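Local coordinates for protein glycoside hydrolase YxiA (Bacillus licheniformis, PDB 3LV4) that probably hydrolyses glycosidic bonds during arabinan breakdown, as a calcium-binding member of glycoside hydrolase family 43, at residues A[74-79]-A[93-98]; A[146-151]-A[199-204]; A[159-164]-A[171-176]. All blocks are in the same frame, centred on the assembly; numbering follows the deposited sequence.

The three contacts illustrate how one propeller domain combines different chemistries. Contact 3 is a regular hairpin inside a blade, buried and almost wholly apolar between its side chains, with a ladder of backbone bonds. Contact 2 is also buried, but it joins two neighbouring blades near the predicted catalytic centre and relies on a carboxylate, bridging waters and an aromatic stack. Contact 1, mostly buried yet with an exposed end, packs a loop on a strand of the blade it leads into. Contacts 2 and 3 share the sheet of strands 150-153 and 159-163, and contact 3 nests within the loop that contact 2 closes. Contact 1 touches contact 2 through A78 and N94 but not contact 3.

Contact 1 (A[74-79]-A[93-98])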
loop_
_atom_site.group_PDB
_atom_site.type_symbol
_atom_site.label_atom_id
_atom_site.label_comp_id
_atom_site.label_asym_id
_atom_site.label_seq_id
_atom_site.Cartn_x
_atom_site.Cartn_y
_atom_site.Cartn_z
ATOM N N ASP A 74 10.569 -22.526 -1.036
ATOM C CA ASP A 74 10.357 -22.855 -2.436
ATOM C C ASP A 74 9.488 -21.804 -3.115
ATOM O O ASP A 74 8.940 -22.035 -4.198
ATOM C CB ASP A 74 9.743 -24.249 -2.595
ATOM C CG ASP A 74 8.334 -24.339 -2.041
ATOM O OD1 ASP A 74 7.872 -23.371 -1.399
ATOM O OD2 ASP A 74 7.683 -25.386 -2.254
ATOM N N THR A 75 9.365 -20.641 -2.488
ATOM C CA THR A 75 8.621 -19.562 -3.129
ATOM C C THR A 75 9.310 -18.214 -2.969
ATOM O O THR A 75 10.333 -18.106 -2.289
ATOM C CB THR A 75 7.169 -19.491 -2.623
ATOM O OG1 THR A 75 6.368 -18.773 -3.565
ATOM C CG2 THR A 75 7.092 -18.806 -1.267
ATOM N N LEU A 76 8.748 -17.194 -3.611
ATOM C CA LEU A 76 9.274 -15.835 -3.538
ATOM C C LEU A 76 8.270 -14.916 -2.855
ATOM O O LEU A 76 7.062 -15.090 -2.996
ATOM C CB LEU A 76 9.595 -15.308 -4.943
ATOM C CG LEU A 76 10.677 -16.068 -5.730
ATOM C CD1 LEU A 76 10.675 -15.688 -7.216
ATOM C CD2 LEU A 76 12.067 -15.851 -5.128
ATOM N N TRP A 77 8.773 -13.939 -2.110
ATOM C CA TRP A 77 7.899 -12.961 -1.485
ATOM C C TRP A 77 7.743 -11.724 -2.371
ATOM O O TRP A 77 7.919 -11.811 -3.592
ATOM C CB TRP A 77 8.343 -12.636 -0.050
ATOM C CG TRP A 77 7.924 -13.713 0.939
ATOM C CD1 TRP A 77 7.405 -14.941 0.636
ATOM C CD2 TRP A 77 7.985 -13.650 2.372
ATOM N NE1 TRP A 77 7.147 -15.648 1.788
ATOM C CE2 TRP A 77 7.492 -14.876 2.867
ATOM C CE3 TRP A 77 8.412 -12.678 3.283
ATOM C CZ2 TRP A 77 7.408 -15.151 4.230
ATOM C CZ3 TRP A 77 8.323 -12.951 4.637
ATOM C CH2 TRP A 77 7.831 -14.181 5.098
ATOM N N ALA A 78 7.390 -10.587 -1.771
ATOM C CA ALA A 78 6.894 -9.443 -2.546
ATOM C C ALA A 78 7.997 -8.687 -3.284
ATOM O O ALA A 78 8.872 -8.093 -2.659
ATOM C CB ALA A 78 6.089 -8.485 -1.632
ATOM N N PRO A 79 7.947 -8.691 -4.625
ATOM C CA PRO A 79 8.999 -8.056 -5.420
ATOM C C PRO A 79 8.677 -6.606 -5.773
ATOM O O PRO A 79 7.594 -6.094 -5.476
ATOM C CB PRO A 79 8.949 -8.870 -6.705
ATOM C CG PRO A 79 7.462 -9.064 -6.903
ATOM C CD PRO A 79 6.935 -9.336 -5.488
ATOM N N TYR A 93 13.891 -9.178 -6.322
ATOM C CA TYR A 93 13.217 -10.382 -5.860
ATOM C C TYR A 93 13.746 -10.774 -4.490
ATOM O O TYR A 93 14.847 -10.372 -4.095
ATOM C CB TYR A 93 13.428 -11.528 -6.858
ATOM C CG TYR A 93 14.870 -11.974 -6.944
ATOM C CD1 TYR A 93 15.424 -12.786 -5.961
ATOM C CD2 TYR A 93 15.684 -11.568 -7.994
ATOM C CE1 TYR A 93 16.748 -13.189 -6.023
ATOM C CE2 TYR A 93 17.010 -11.978 -8.075
ATOM C CZ TYR A 93 17.538 -12.782 -7.081
ATOM O OH TYR A 93 18.854 -13.184 -7.148
ATOM N N ASN A 94 12.968 -11.572 -3.767
ATOM C CA ASN A 94 13.369 -11.986 -2.431
ATOM C C ASN A 94 12.625 -13.237 -1.987
ATOM O O ASN A 94 11.517 -13.524 -2.456
ATOM C CB ASN A 94 13.150 -10.838 -1.434
ATOM C CG ASN A 94 11.732 -10.286 -1.478
ATOM O OD1 ASN A 94 11.422 -9.366 -2.243
ATOM N ND2 ASN A 94 10.870 -10.844 -0.661
ATOM N N ALA A 95 13.252 -13.999 -1.101
ATOM C CA ALA A 95 12.608 -15.158 -0.502
ATOM C C ALA A 95 12.885 -15.131 0.992
ATOM O O ALA A 95 13.896 -14.578 1.432
ATOM C CB ALA A 95 13.121 -16.445 -1.118
ATOM N N CYS A 96 11.980 -15.719 1.763
ATOM C CA CYS A 96 12.102 -15.749 3.214
ATOM C C CYS A 96 11.623 -17.096 3.747
ATOM O O CYS A 96 10.617 -17.628 3.285
ATOM C CB CYS A 96 11.274 -14.615 3.831
ATOM S SG CYS A 96 11.224 -14.631 5.640
ATOM N N ARG A 97 12.351 -17.655 4.712
ATOM C CA ARG A 97 11.981 -18.951 5.278
ATOM C C ARG A 97 10.560 -18.964 5.828
ATOM O O ARG A 97 9.881 -19.991 5.781
ATOM C CB ARG A 97 12.970 -19.389 6.361
ATOM C CG ARG A 97 12.815 -20.857 6.737
ATOM C CD ARG A 97 14.022 -21.367 7.507
ATOM N NE ARG A 97 14.281 -20.564 8.696
ATOM C CZ ARG A 97 15.451 -20.515 9.326
ATOM N NH1 ARG A 97 16.480 -21.225 8.876
ATOM N NH2 ARG A 97 15.595 -19.752 10.402
ATOM N N GLY A 98 10.122 -17.830 6.364
ATOM C CA GLY A 98 8.745 -17.675 6.801
ATOM C C GLY A 98 8.551 -17.675 8.304
ATOM O O GLY A 98 7.638 -17.021 8.811
HETATM O O HOH W 1 9.876 -16.896 0.245
HETATM O O HOH W 2 10.376 -11.622 -4.967
#
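A Cys-aromatic contact, W77 over C96, lies where the loop 74-79 folds onto the strand ending at C96, close to the predicted active site. The CB of C96 sits over one face of the indole, 3.4 Å from the centroid of the W77 six-membered ring, in a CH-pi contact shifted toward the rim. Its thiol swings out anti to the backbone N (chi1 175°), which carries SG obliquely past the outer carbons of the ring, 3.5 Å from W77 CH2. G98 N gives this sulfur a weak hydrogen bond, and G98 CA comes to 3.8 Å from W77 CZ2; a CB on that glycine would run into the carbonyl O of R97.

In the five-bladed propeller of family 43, the loop leads from helix 65-71 into strand 80-83 of the blade that also contains strand 89-96. The loop and strand 89-96 do not pair as a regular sheet: one direct backbone bond, W77 N to N94 O (2.8 Å), is flanked by two waters. One water links T75 O to C96 N, each at 2.8 Å, and the other links W77 O to N94 N. Beyond them, L76 CD2 approaches A95 CB at 4.2 Å, and both side chains continue onto helix 65-71, L76 against F68 and A95 against T67 and A71. On the other side of the loop, A78 rests on D148, predicted to be important for catalysis.

Contact 2 (A[146-151]-A[199-204]); sequences VVDPHT and RIEGAY
The backbones of 146-151 and 199-204 come closest at D148 and G202, whose CA atoms are 5.5 Å apart, without forming a sheet. The segments enter strands 150-153 and 200-208, which belong to successive blades of the five-bladed propeller typical of family 43. Water spans the gap between the two backbones. One water lies between D148 O and A203 O, 2.7 Å from the latter; a second donates to D148 O and accepts from A203 N.

D148 points its carboxylate toward the facing segment, 199-204, where OD2 takes a weak, bent hydrogen bond from G202 N (3.2 Å). The same oxygen lies against E201 CB at 3.5 Å and comes to 4.0 Å from E201 OE1, with the two carboxylate planes turned 62° apart. E201 is the predicted proton donor and D148 the residue predicted to tune its pKa and orient it, a role consistent with this closeness. S165 OG and Y229 OH each hold one oxygen of E201, fixing the rotation of its carboxylate.

Farther along, with CG anti to the backbone N (chi1 174°), H150 reaches over Y204 and the two rings stack face to face, centroids 3.5 Å apart and planes nearly parallel. The imidazole is further held by a hydrogen bond between its ND1 and the backbone N of I205, while at its other end NE2 lies over the phenol, 3.2 Å from Y204 CZ.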
loop_
_atom_site.group_PDB
_atom_site.type_symbol
_atom_site.label_atom_id
_atom_site.label_comp_id
_atom_site.label_asym_id
_atom_site.label_seq_id
_atom_site.Cartn_x
_atom_site.Cartn_y
_atom_site.Cartn_z
ATOM N N VAL A 146 15.145 -8.750 4.831
ATOM C CA VAL A 146 15.431 -8.166 3.515
ATOM C C VAL A 146 14.414 -8.566 2.441
ATOM O O VAL A 146 14.736 -9.262 1.469
ATOM C CB VAL A 146 16.894 -8.431 3.062
ATOM C CG1 VAL A 146 17.857 -7.823 4.071
ATOM C CG2 VAL A 146 17.171 -9.938 2.902
ATOM N N VAL A 147 13.186 -8.086 2.623
ATOM C CA VAL A 147 12.089 -8.408 1.728
ATOM C C VAL A 147 11.300 -7.131 1.408
ATOM O O VAL A 147 11.628 -6.048 1.902
ATOM C CB VAL A 147 11.146 -9.463 2.365
ATOM C CG1 VAL A 147 11.909 -10.752 2.654
ATOM C CG2 VAL A 147 10.500 -8.915 3.659
ATOM N N ASP A 148 10.278 -7.256 0.565
ATOM C CA ASP A 148 9.351 -6.153 0.296
ATOM C C ASP A 148 9.993 -4.857 -0.214
ATOM O O ASP A 148 9.706 -3.786 0.310
ATOM C CB ASP A 148 8.525 -5.826 1.552
ATOM C CG ASP A 148 7.571 -6.933 1.941
ATOM O OD1 ASP A 148 7.604 -8.018 1.311
ATOM O OD2 ASP A 148 6.782 -6.709 2.892
ATOM N N PRO A 149 10.830 -4.938 -1.261
ATOM C CA PRO A 149 11.422 -3.710 -1.801
ATOM C C PRO A 149 10.462 -2.870 -2.650
ATOM O O PRO A 149 9.517 -3.387 -3.255
ATOM C CB PRO A 149 12.527 -4.249 -2.711
ATOM C CG PRO A 149 11.935 -5.559 -3.215
ATOM C CD PRO A 149 11.311 -6.141 -1.971
ATOM N N HIS A 150 10.724 -1.567 -2.673
ATOM C CA HIS A 150 10.204 -0.674 -3.698
ATOM C C HIS A 150 11.349 0.211 -4.165
ATOM O O HIS A 150 11.893 0.997 -3.387
ATOM C CB HIS A 150 9.073 0.205 -3.171
ATOM C CG HIS A 150 8.620 1.228 -4.164
ATOM N ND1 HIS A 150 8.128 2.461 -3.797
ATOM C CD2 HIS A 150 8.618 1.200 -5.516
ATOM C CE1 HIS A 150 7.821 3.144 -4.889
ATOM N NE2 HIS A 150 8.111 2.404 -5.944
ATOM N N THR A 151 11.709 0.071 -5.434
ATOM C CA THR A 151 12.819 0.812 -6.014
ATOM C C THR A 151 12.256 1.912 -6.888
ATOM O O THR A 151 11.452 1.656 -7.791
ATOM C CB THR A 151 13.712 -0.117 -6.851
ATOM O OG1 THR A 151 14.287 -1.114 -5.990
ATOM C CG2 THR A 151 14.819 0.677 -7.543
ATOM N N ARG A 199 4.840 -4.913 13.603
ATOM C CA ARG A 199 4.131 -5.456 12.452
ATOM C C ARG A 199 3.933 -4.346 11.434
ATOM O O ARG A 199 2.849 -3.772 11.324
ATOM C CB ARG A 199 2.814 -6.112 12.868
ATOM C CG ARG A 199 3.052 -7.305 13.809
ATOM C CD ARG A 199 1.973 -8.379 13.674
ATOM N NE ARG A 199 0.671 -7.895 14.125
ATOM C CZ ARG A 199 -0.469 -8.551 13.937
ATOM N NH1 ARG A 199 -0.466 -9.716 13.295
ATOM N NH2 ARG A 199 -1.610 -8.045 14.384
ATOM N N ILE A 200 5.014 -4.044 10.717
ATOM C CA ILE A 200 5.031 -3.016 9.682
ATOM C C ILE A 200 5.819 -3.564 8.500
ATOM O O ILE A 200 6.946 -4.028 8.669
ATOM C CB ILE A 200 5.711 -1.721 10.174
ATOM C CG1 ILE A 200 5.093 -1.258 11.501
ATOM C CG2 ILE A 200 5.618 -0.633 9.098
ATOM C CD1 ILE A 200 5.718 0.007 12.093
ATOM N N GLU A 201 5.224 -3.525 7.310
ATOM C CA GLU A 201 5.876 -4.063 6.114
ATOM C C GLU A 201 5.264 -3.431 4.871
ATOM O O GLU A 201 4.388 -2.570 4.982
ATOM C CB GLU A 201 5.730 -5.592 6.063
ATOM C CG GLU A 201 4.295 -6.084 5.849
ATOM C CD GLU A 201 4.175 -7.603 5.919
ATOM O OE1 GLU A 201 5.195 -8.280 6.188
ATOM O OE2 GLU A 201 3.052 -8.120 5.711
ATOM N N GLY A 202 5.731 -3.834 3.689
ATOM C CA GLY A 202 5.118 -3.373 2.454
ATOM C C GLY A 202 5.234 -1.880 2.199
ATOM O O GLY A 202 4.265 -1.244 1.764
ATOM N N ALA A 203 6.414 -1.318 2.461
ATOM C CA ALA A 203 6.676 0.093 2.181
ATOM C C ALA A 203 6.509 0.446 0.700
ATOM O O ALA A 203 6.834 -0.344 -0.192
ATOM C CB ALA A 203 8.079 0.477 2.649
ATOM N N TYR A 204 6.011 1.645 0.438
ATOM C CA TYR A 204 5.914 2.128 -0.927
ATOM C C TYR A 204 5.952 3.649 -0.898
ATOM O O TYR A 204 5.192 4.267 -0.154
ATOM C CB TYR A 204 4.618 1.636 -1.592
ATOM C CG TYR A 204 4.703 1.707 -3.100
ATOM C CD1 TYR A 204 4.352 2.862 -3.782
ATOM C CD2 TYR A 204 5.178 0.624 -3.836
ATOM C CE1 TYR A 204 4.453 2.935 -5.156
ATOM C CE2 TYR A 204 5.289 0.690 -5.210
ATOM C CZ TYR A 204 4.925 1.847 -5.866
ATOM O OH TYR A 204 5.038 1.911 -7.238
HETATM O O HOH W 3 7.291 -2.964 -0.689
HETATM O O HOH W 4 8.806 -2.721 2.784
#

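Contact 3 (A[159-164]-A[171-176]); sequences LWMVYG and FILEMD
M161 and M175, both selenomethionines, meet at the apolar centre, where the folded-back side chain of M175 puts its SE 3.8 Å from M161 CB. M161 runs beside L173, pointing the same way, and its CE comes 3.9 Å from L173 CD1. L173 CD1 also touches the Y163 ring, 3.8 Å from Y163 CE1. Y163 has CG between its backbone N and carbonyl carbon (chi1 72°), which lays the ring across F171, with CE1 3.7 Å from F171 CB, while OH bonds to the carbonyl of Y188. With the ring cut back to an alanine, a gap is likely to open beside F171 CB and L173 CD1, and the Y188 carbonyl would probably lose its hydroxyl partner.

These residues lie on one face of a beta hairpin, the two central strands of a four-stranded propeller blade, antiparallel with axes at 154°. Their face packs on F123 and L124 of strand 118-126 in the preceding blade. The reverse face carries V162 and I172, which meet I205 of strand 200-208 in the next blade, and W160, whose CE3 is 3.8 Å from I172 CD1. Between the faces run two backbone hydrogen bonds, M161 N to L173 O and L173 N to M161 O, both 2.9 Å, and Y163 and F171 form another such pair.

Toward the far end of the hairpin the chemistry turns polar. W160 NE1 bonds to D154, the extended E174 forms a salt bridge with K158, and a water joins L159 N to M175 O, the latter at 2.7 Å.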
loop_
_atom_site.group_PDB
_atom_site.type_symbol
_atom_site.label_atom_id
_atom_site.label_comp_id
_atom_site.label_asym_id
_atom_site.label_seq_id
_atom_site.Cartn_x
_atom_site.Cartn_y
_atom_site.Cartn_z
ATOM N N LEU A 159 18.116 7.325 -7.553
ATOM C CA LEU A 159 17.421 6.052 -7.418
ATOM C C LEU A 159 17.524 5.558 -5.979
ATOM O O LEU A 159 18.612 5.549 -5.400
ATOM C CB LEU A 159 18.029 5.019 -8.379
ATOM C CG LEU A 159 17.315 3.668 -8.526
ATOM C CD1 LEU A 159 15.893 3.876 -9.049
ATOM C CD2 LEU A 159 18.093 2.751 -9.456
ATOM N N TRP A 160 16.386 5.159 -5.407
ATOM C CA TRP A 160 16.316 4.679 -4.026
ATOM C C TRP A 160 15.643 3.324 -3.988
ATOM O O TRP A 160 14.893 2.971 -4.901
ATOM C CB TRP A 160 15.474 5.625 -3.160
ATOM C CG TRP A 160 15.985 7.024 -3.059
ATOM C CD1 TRP A 160 15.662 8.076 -3.870
ATOM C CD2 TRP A 160 16.890 7.538 -2.072
ATOM N NE1 TRP A 160 16.318 9.213 -3.452
ATOM C CE2 TRP A 160 17.078 8.909 -2.352
ATOM C CE3 TRP A 160 17.565 6.972 -0.981
ATOM C CZ2 TRP A 160 17.907 9.724 -1.577
ATOM C CZ3 TRP A 160 18.395 7.786 -0.214
ATOM C CH2 TRP A 160 18.555 9.145 -0.517
HETATM N N MSE A 161 15.898 2.567 -2.927
HETATM C CA MSE A 161 15.082 1.389 -2.628
HETATM C C MSE A 161 14.700 1.375 -1.151
HETATM O O MSE A 161 15.573 1.317 -0.280
HETATM C CB MSE A 161 15.808 0.092 -2.974
HETATM C CG MSE A 161 14.962 -1.144 -2.660
HETATM SE SE MSE A 161 15.942 -2.834 -2.937
HETATM C CE MSE A 161 17.163 -2.695 -1.411
ATOM N N VAL A 162 13.401 1.431 -0.874
ATOM C CA VAL A 162 12.897 1.256 0.485
ATOM C C VAL A 162 12.431 -0.200 0.626
ATOM O O VAL A 162 11.927 -0.785 -0.331
ATOM C CB VAL A 162 11.741 2.239 0.771
ATOM C CG1 VAL A 162 10.541 1.971 -0.163
ATOM C CG2 VAL A 162 11.321 2.195 2.254
ATOM N N TYR A 163 12.606 -0.799 1.804
ATOM C CA TYR A 163 12.307 -2.224 1.950
ATOM C C TYR A 163 12.189 -2.603 3.422
ATOM O O TYR A 163 12.449 -1.779 4.308
ATOM C CB TYR A 163 13.405 -3.071 1.279
ATOM C CG TYR A 163 14.699 -3.054 2.057
ATOM C CD1 TYR A 163 15.539 -1.942 2.021
ATOM C CD2 TYR A 163 15.067 -4.132 2.852
ATOM C CE1 TYR A 163 16.718 -1.910 2.759
ATOM C CE2 TYR A 163 16.233 -4.108 3.586
ATOM C CZ TYR A 163 17.058 -3.001 3.531
ATOM O OH TYR A 163 18.218 -2.988 4.260
ATOM N N GLY A 164 11.814 -3.854 3.681
ATOM C CA GLY A 164 11.750 -4.373 5.034
ATOM C C GLY A 164 10.388 -4.956 5.378
ATOM O O GLY A 164 9.382 -4.655 4.732
ATOM N N PHE A 171 13.795 0.256 5.955
ATOM C CA PHE A 171 15.040 0.953 5.658
ATOM C C PHE A 171 15.053 1.451 4.217
ATOM O O PHE A 171 14.316 0.944 3.370
ATOM C CB PHE A 171 16.240 0.017 5.871
ATOM C CG PHE A 171 16.533 -0.282 7.318
ATOM C CD1 PHE A 171 15.700 -1.117 8.052
ATOM C CD2 PHE A 171 17.647 0.269 7.942
ATOM C CE1 PHE A 171 15.971 -1.387 9.382
ATOM C CE2 PHE A 171 17.925 0.002 9.277
ATOM C CZ PHE A 171 17.089 -0.824 9.996
ATOM N N ILE A 172 15.902 2.437 3.938
ATOM C CA ILE A 172 16.053 2.931 2.574
ATOM C C ILE A 172 17.532 3.032 2.190
ATOM O O ILE A 172 18.366 3.449 2.993
ATOM C CB ILE A 172 15.294 4.276 2.349
ATOM C CG1 ILE A 172 15.192 4.608 0.854
ATOM C CG2 ILE A 172 15.909 5.424 3.166
ATOM C CD1 ILE A 172 14.284 5.809 0.581
ATOM N N LEU A 173 17.835 2.609 0.965
ATOM C CA LEU A 173 19.192 2.588 0.426
ATOM C C LEU A 173 19.262 3.439 -0.827
ATOM O O LEU A 173 18.311 3.465 -1.614
ATOM C CB LEU A 173 19.573 1.148 0.054
ATOM C CG LEU A 173 20.014 0.243 1.208
ATOM C CD1 LEU A 173 19.930 -1.220 0.840
ATOM C CD2 LEU A 173 21.437 0.607 1.634
ATOM N N GLU A 174 20.383 4.127 -1.027
ATOM C CA GLU A 174 20.596 4.795 -2.302
ATOM C C GLU A 174 21.133 3.784 -3.299
ATOM O O GLU A 174 21.991 2.961 -2.956
ATOM C CB GLU A 174 21.555 5.978 -2.186
ATOM C CG GLU A 174 21.524 6.833 -3.440
ATOM C CD GLU A 174 22.229 8.167 -3.275
ATOM O OE1 GLU A 174 22.176 8.966 -4.234
ATOM O OE2 GLU A 174 22.831 8.410 -2.198
HETATM N N MSE A 175 20.624 3.837 -4.527
HETATM C CA MSE A 175 20.958 2.825 -5.533
HETATM C C MSE A 175 21.769 3.413 -6.686
HETATM O O MSE A 175 21.679 4.607 -6.984
HETATM C CB MSE A 175 19.681 2.184 -6.093
HETATM C CG MSE A 175 18.705 1.721 -5.023
HETATM SE SE MSE A 175 19.443 0.310 -3.873
HETATM C CE MSE A 175 19.030 -1.261 -4.985
ATOM N N ASP A 176 22.562 2.552 -7.318
ATOM C CA ASP A 176 23.322 2.890 -8.514
ATOM C C ASP A 176 22.396 2.864 -9.738
ATOM O O ASP A 176 21.810 1.837 -10.059
ATOM C CB ASP A 176 24.473 1.890 -8.682
ATOM C CG ASP A 176 25.426 2.274 -9.790
ATOM O OD1 ASP A 176 24.979 2.369 -10.958
ATOM O OD2 ASP A 176 26.629 2.470 -9.498
HETATM O O HOH W 5 21.111 7.289 -7.167
#